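Side-chain contacts in GphF (PDB 6MFC), which probably decarboxylates the acyl unit that starts polyketide biosynthesis, using a fold shared with the GNAT acetyltransferases: residues C46-A49 with P50-A53; P121-N125 with H126-S130; A94-H98 with S99-G103. All coordinates share one frame; numbering follows the deposited sequence.

Contact 1: C46-A49 with P50-A53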
# COMPACT_ATOMS: atom_id res chain seq x y z
N CYS A 46 11.71 5.64 -3.69
CA CYS A 46 10.42 6.01 -3.11
C CYS A 46 10.47 6.11 -1.59
O CYS A 46 9.68 6.86 -1.00
CB CYS A 46 9.35 5.00 -3.53
SG CYS A 46 9.06 4.94 -5.31
N TRP A 47 11.39 5.40 -0.94
CA TRP A 47 11.40 5.34 0.51
C TRP A 47 12.79 5.59 1.06
O TRP A 47 13.79 5.18 0.45
CB TRP A 47 10.90 3.97 1.00
CG TRP A 47 9.53 3.64 0.53
CD1 TRP A 47 9.19 2.92 -0.59
CD2 TRP A 47 8.30 4.01 1.15
NE1 TRP A 47 7.83 2.83 -0.69
CE2 TRP A 47 7.25 3.49 0.36
CE3 TRP A 47 7.97 4.74 2.30
CZ2 TRP A 47 5.91 3.67 0.69
CZ3 TRP A 47 6.64 4.91 2.63
CH2 TRP A 47 5.62 4.38 1.82
N PRO A 48 12.90 6.26 2.21
CA PRO A 48 14.19 6.34 2.90
C PRO A 48 14.58 5.00 3.48
O PRO A 48 13.76 4.09 3.62
CB PRO A 48 13.93 7.38 4.00
CG PRO A 48 12.46 7.30 4.25
CD PRO A 48 11.83 6.99 2.92
N ALA A 49 15.86 4.89 3.83
CA ALA A 49 16.45 3.61 4.25
C ALA A 49 15.64 2.87 5.31
O ALA A 49 15.43 1.65 5.14
CB ALA A 49 17.89 3.85 4.72
N PRO A 50 15.18 3.49 6.40
CA PRO A 50 14.45 2.71 7.42
C PRO A 50 13.13 2.13 6.94
O PRO A 50 12.63 1.19 7.57
CB PRO A 50 14.23 3.72 8.55
CG PRO A 50 15.26 4.77 8.34
CD PRO A 50 15.40 4.88 6.86
N LEU A 51 12.55 2.64 5.86
CA LEU A 51 11.24 2.20 5.40
C LEU A 51 11.31 1.40 4.10
O LEU A 51 10.27 1.18 3.47
CB LEU A 51 10.30 3.39 5.23
CG LEU A 51 9.73 4.05 6.49
CD1 LEU A 51 10.74 5.02 7.11
CD2 LEU A 51 8.43 4.76 6.18
N ARG A 52 12.49 0.95 3.69
CA ARG A 52 12.64 0.20 2.45
C ARG A 52 12.50 -1.29 2.70
O ARG A 52 13.03 -1.82 3.68
CB ARG A 52 14.00 0.48 1.81
CG ARG A 52 14.27 1.93 1.48
CD ARG A 52 15.47 2.06 0.56
NE ARG A 52 15.84 3.45 0.33
CZ ARG A 52 17.03 3.96 0.60
NH1 ARG A 52 17.99 3.18 1.10
NH2 ARG A 52 17.28 5.24 0.37
N ALA A 53 11.78 -1.96 1.81
CA ALA A 53 11.75 -3.41 1.83
C ALA A 53 13.10 -3.96 1.38
O ALA A 53 13.78 -3.37 0.54
CB ALA A 53 10.63 -3.95 0.94

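Contact 2: P121-N125 with H126-S130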
# COMPACT_ATOMS: atom_id res chain seq x y z
N PRO A 121 9.36 9.12 -7.69
CA PRO A 121 9.10 10.54 -7.40
C PRO A 121 9.32 11.46 -8.59
O PRO A 121 8.81 12.58 -8.59
CB PRO A 121 10.08 10.86 -6.27
CG PRO A 121 10.35 9.54 -5.62
CD PRO A 121 10.32 8.53 -6.74
N ALA A 122 10.06 11.02 -9.61
CA ALA A 122 10.30 11.85 -10.79
C ALA A 122 9.14 11.82 -11.77
O ALA A 122 9.14 12.61 -12.72
CB ALA A 122 11.58 11.40 -11.50
N VAL A 123 8.15 10.95 -11.58
CA VAL A 123 7.03 10.83 -12.51
C VAL A 123 5.72 11.06 -11.77
O VAL A 123 4.72 10.39 -12.02
CB VAL A 123 7.03 9.45 -13.20
CG1 VAL A 123 6.38 9.55 -14.57
CG2 VAL A 123 8.44 8.90 -13.32
N ARG A 124 5.72 12.02 -10.84
CA ARG A 124 4.51 12.30 -10.07
C ARG A 124 3.49 13.10 -10.88
O ARG A 124 2.28 12.94 -10.67
CB ARG A 124 4.86 13.04 -8.78
CG ARG A 124 5.68 12.22 -7.79
CD ARG A 124 5.09 10.83 -7.61
NE ARG A 124 5.88 10.02 -6.69
CZ ARG A 124 5.51 9.72 -5.44
NH1 ARG A 124 4.35 10.16 -4.97
NH2 ARG A 124 6.30 8.98 -4.68
N ASN A 125 3.96 13.95 -11.79
CA ASN A 125 3.03 14.77 -12.58
C ASN A 125 2.22 13.93 -13.56
O ASN A 125 1.19 14.41 -14.05
CB ASN A 125 3.80 15.86 -13.33
CG ASN A 125 4.82 15.29 -14.30
OD1 ASN A 125 5.57 14.37 -13.96
ND2 ASN A 125 4.85 15.84 -15.51
N HIS A 126 2.65 12.70 -13.85
CA HIS A 126 1.90 11.83 -14.75
C HIS A 126 0.68 11.20 -14.09
O HIS A 126 -0.10 10.54 -14.79
CB HIS A 126 2.82 10.73 -15.29
CG HIS A 126 3.71 11.17 -16.40
ND1 HIS A 126 4.78 12.02 -16.21
CD2 HIS A 126 3.69 10.90 -17.73
CE1 HIS A 126 5.38 12.24 -17.36
NE2 HIS A 126 4.74 11.57 -18.30
N ASP A 127 0.50 11.38 -12.78
CA ASP A 127 -0.61 10.79 -12.04
C ASP A 127 -0.65 9.27 -12.21
O ASP A 127 -1.71 8.66 -12.29
CB ASP A 127 -1.95 11.41 -12.45
CG ASP A 127 -2.04 12.88 -12.08
OD1 ASP A 127 -1.04 13.43 -11.58
OD2 ASP A 127 -3.12 13.48 -12.28
N PHE A 128 0.54 8.65 -12.27
CA PHE A 128 0.63 7.20 -12.40
C PHE A 128 0.15 6.48 -11.15
O PHE A 128 -0.24 5.31 -11.23
CB PHE A 128 2.06 6.79 -12.72
CG PHE A 128 2.44 6.94 -14.16
CD1 PHE A 128 1.46 6.97 -15.15
CD2 PHE A 128 3.77 7.03 -14.54
CE1 PHE A 128 1.81 7.10 -16.48
CE2 PHE A 128 4.12 7.16 -15.87
CZ PHE A 128 3.13 7.20 -16.84
N GLY A 129 0.17 7.15 -9.99
CA GLY A 129 -0.27 6.50 -8.77
C GLY A 129 -1.73 6.09 -8.82
O GLY A 129 -2.09 4.95 -8.51
N SER A 130 -2.60 7.02 -9.24
CA SER A 130 -4.02 6.70 -9.37
C SER A 130 -4.27 5.68 -10.47
O SER A 130 -5.29 4.98 -10.43
CB SER A 130 -4.82 7.97 -9.64
OG SER A 130 -4.42 8.57 -10.86

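Contact 3: A94-H98 with S99-G103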
# COMPACT_ATOMS: atom_id res chain seq x y z
N ALA A 94 -6.09 -7.37 12.03
CA ALA A 94 -6.12 -6.91 13.41
C ALA A 94 -4.84 -7.31 14.13
O ALA A 94 -4.49 -8.50 14.18
CB ALA A 94 -7.34 -7.48 14.13
N GLY A 95 -4.13 -6.33 14.67
CA GLY A 95 -2.92 -6.61 15.44
C GLY A 95 -1.81 -7.22 14.62
O GLY A 95 -1.05 -8.06 15.13
N ALA A 96 -1.68 -6.82 13.36
CA ALA A 96 -0.67 -7.34 12.46
C ALA A 96 0.54 -6.41 12.43
O ALA A 96 0.40 -5.19 12.48
CB ALA A 96 -1.23 -7.51 11.05
N ARG A 97 1.73 -7.01 12.37
CA ARG A 97 2.96 -6.26 12.21
C ARG A 97 3.32 -6.15 10.73
O ARG A 97 2.92 -6.98 9.91
CB ARG A 97 4.10 -6.92 12.99
CG ARG A 97 3.81 -7.09 14.47
CD ARG A 97 4.13 -5.83 15.26
NE ARG A 97 5.53 -5.77 15.65
CZ ARG A 97 6.03 -4.92 16.54
NH1 ARG A 97 5.23 -4.05 17.15
NH2 ARG A 97 7.32 -4.93 16.83
N HIS A 98 4.09 -5.11 10.40
CA HIS A 98 4.47 -4.89 9.01
C HIS A 98 5.39 -5.99 8.50
O HIS A 98 5.25 -6.45 7.36
CB HIS A 98 5.15 -3.52 8.86
CG HIS A 98 5.46 -3.15 7.44
ND1 HIS A 98 4.49 -3.07 6.47
CD2 HIS A 98 6.63 -2.82 6.84
CE1 HIS A 98 5.04 -2.72 5.32
NE2 HIS A 98 6.34 -2.56 5.52
N SER A 99 6.33 -6.43 9.34
CA SER A 99 7.29 -7.44 8.91
C SER A 99 6.68 -8.84 8.89
O SER A 99 7.06 -9.67 8.05
CB SER A 99 8.51 -7.41 9.82
OG SER A 99 8.14 -7.45 11.18
N GLU A 100 5.74 -9.12 9.78
CA GLU A 100 5.17 -10.45 9.93
C GLU A 100 3.85 -10.57 9.17
O GLU A 100 2.80 -10.90 9.74
CB GLU A 100 4.98 -10.78 11.41
CG GLU A 100 5.97 -10.08 12.33
CD GLU A 100 5.60 -10.24 13.80
OE1 GLU A 100 4.74 -11.09 14.11
OE2 GLU A 100 6.16 -9.50 14.64
N LEU A 101 3.90 -10.28 7.87
CA LEU A 101 2.69 -10.25 7.05
C LEU A 101 2.50 -11.46 6.15
O LEU A 101 1.38 -11.69 5.69
CB LEU A 101 2.67 -8.99 6.17
CG LEU A 101 2.20 -7.69 6.84
CD1 LEU A 101 2.11 -6.57 5.81
CD2 LEU A 101 0.86 -7.89 7.53
N ALA A 102 3.56 -12.23 5.89
CA ALA A 102 3.42 -13.35 4.95
C ALA A 102 2.48 -14.42 5.48
O ALA A 102 1.85 -15.13 4.69
CB ALA A 102 4.80 -13.95 4.64
N GLY A 103 2.37 -14.55 6.81
CA GLY A 103 1.52 -15.57 7.40
C GLY A 103 0.04 -15.40 7.11
O GLY A 103 -0.72 -16.36 7.29
O HOH W 1 6.07 -9.02 5.50

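Contact 1: C46-A49 with P50-A53
The side chains of W47 and L51 cross at about a right angle, with L51 CD2 lying 3.9 Å from W47 CE3 on the six-membered part of the indole. W47 CG stands anti to its own carbonyl carbon (chi1 -58°), which brings the ring round beside the leucine, and W47 NE1 is held elsewhere by N118 OD1. The other branch of L51 reaches the proline: CD1 is 4.0 Å from P48 CG, so each methyl has a different neighbour.

Backbone bonds draw the segment into a tight turn. L51 N donates to P48 O at 2.9 Å, and a weak bond of 3.4 Å runs from R52 N to A49 O.

The charged side chain folds back over this turn. R52 is extended from CG to NE, and its NE gives a hydrogen bond to W47 O at 2.7 Å, bent to 141° at the hydrogen; the same nitrogen also makes a weak bond to A44 O. One face of the guanidinium lies over the backbone, with A49 N above its centre.

W47 is the first residue to leave helix 36-46, and A49 and P50 make one 3-10 turn on the way to helix 55-64. This is the link between the first two helices of the GNAT fold, a region that in relatives commonly helps to shape the acceptor-substrate side.

Contact 2: P121-N125 with H126-S130
V123 and N125 meet H126 and F128 where strand 111-119 gives way to helix 128-140, the place of the pyrophosphate-binding loop in GNAT acetyltransferases. The run R124 to G129 resembles the R/Q-x-x-G-x-G/A signature, with D127, at positive phi (56°), where its first glycine would be. A type I turn from R124 to D127 is closed by D127 N to R124 O, 3.2 Å. V123 CG1, anti to the backbone nitrogen (chi1 -152°), touches two rings: it is 3.4 Å from H126 ND1 and 3.5 Å from F128 CE2, oblique to both. H126 CB sits over the centre of the phenyl face. N125 runs alongside H126, its amide nearly perpendicular to the imidazole, and accepts a weak bond from H126 ND1 to N125 OD1 at 3.3 Å, near the ring plane. Past the turn, S130 OG donates to D127 O at 3.1 Å. H74 meets both rings, edge-to-face with F128, and V79 of strand 77-87 touches V123 and F128. The imidazole thus has a weak polar hold from N125 and rests also on V123 and H74, whereas the backbone turn is closed by a nearly straight bond.

Contact 3: A94-H98 with S99-G103
One water spans the junction of H98 and S99, giving a hydrogen bond to each of their carbonyl oxygens: 2.8 Å to S99 O and 3.3 Å to H98 O. It bridges successive carbonyls in the long connection between strands 77-87 and 111-119, antiparallel neighbours in the central sheet of the GNAT fold. No direct hydrogen bond joins 94-98 to 99-103; across the bend there are this water, side-chain packing and one long ion pair.

The ion pair belongs to R97 and E100, which lie side by side and point the same way. It measures 3.9 Å from R97 NE to E100 OE2, and the guanidinium and carboxylate planes stand 66° apart, so the two groups do not meet flat. The closer approach is made by the aliphatic stem: R97 CG is 3.4 Å from E100 OE2. The arginine is bent at both chi2 and chi3 (-84° and -86°), which keeps NE near the acid while the rest of the guanidinium leads away from it. Beyond the pair, R97 touches P203.

H98 directs its ring elsewhere. Its CG lies anti to the backbone nitrogen, ND1 is hydrogen-bonded to Y201 OH, and NE2 bonds a glycerol that probably came from the crystallisation liquor. Both ring nitrogens therefore have partners outside the bend, and backbone bonds between H98 and Y201 tie the two loops together.

L101 supplies the buried apolar part, its CG packing against the carbonyl oxygens of R97 and H98 and its side chain also touching Q113 and L115 of strand 111-119. L101 O receives Q85 NE2 from strand 77-87. One branch of the leucine reaches A96, where L101 CD2 lies 4.1 Å from A96 CB.

Overall arrangement
From the N terminus, contact 1 comes first and turns the chain between helices 36-46 and 55-64. Contact 3 follows, in the connection between strands 77-87 and 111-119; contact 2 comes last, leading from strand 111-119 into helix 128-140. Each is a local bend, and the three run in series, neither nesting nor crossing. Contacts 1 and 2 touch, C46 SG packing on P121 CD at 4.1 Å, which brings the end of helix 36-46 beside the loop before helix 128-140. Contacts 2 and 3 lie on opposite sides of the chain's centre, about 29 Å between centres. Contacts 1 and 3 do not touch, but both pack on R202, in the loop between strands 193-198 and 212-218.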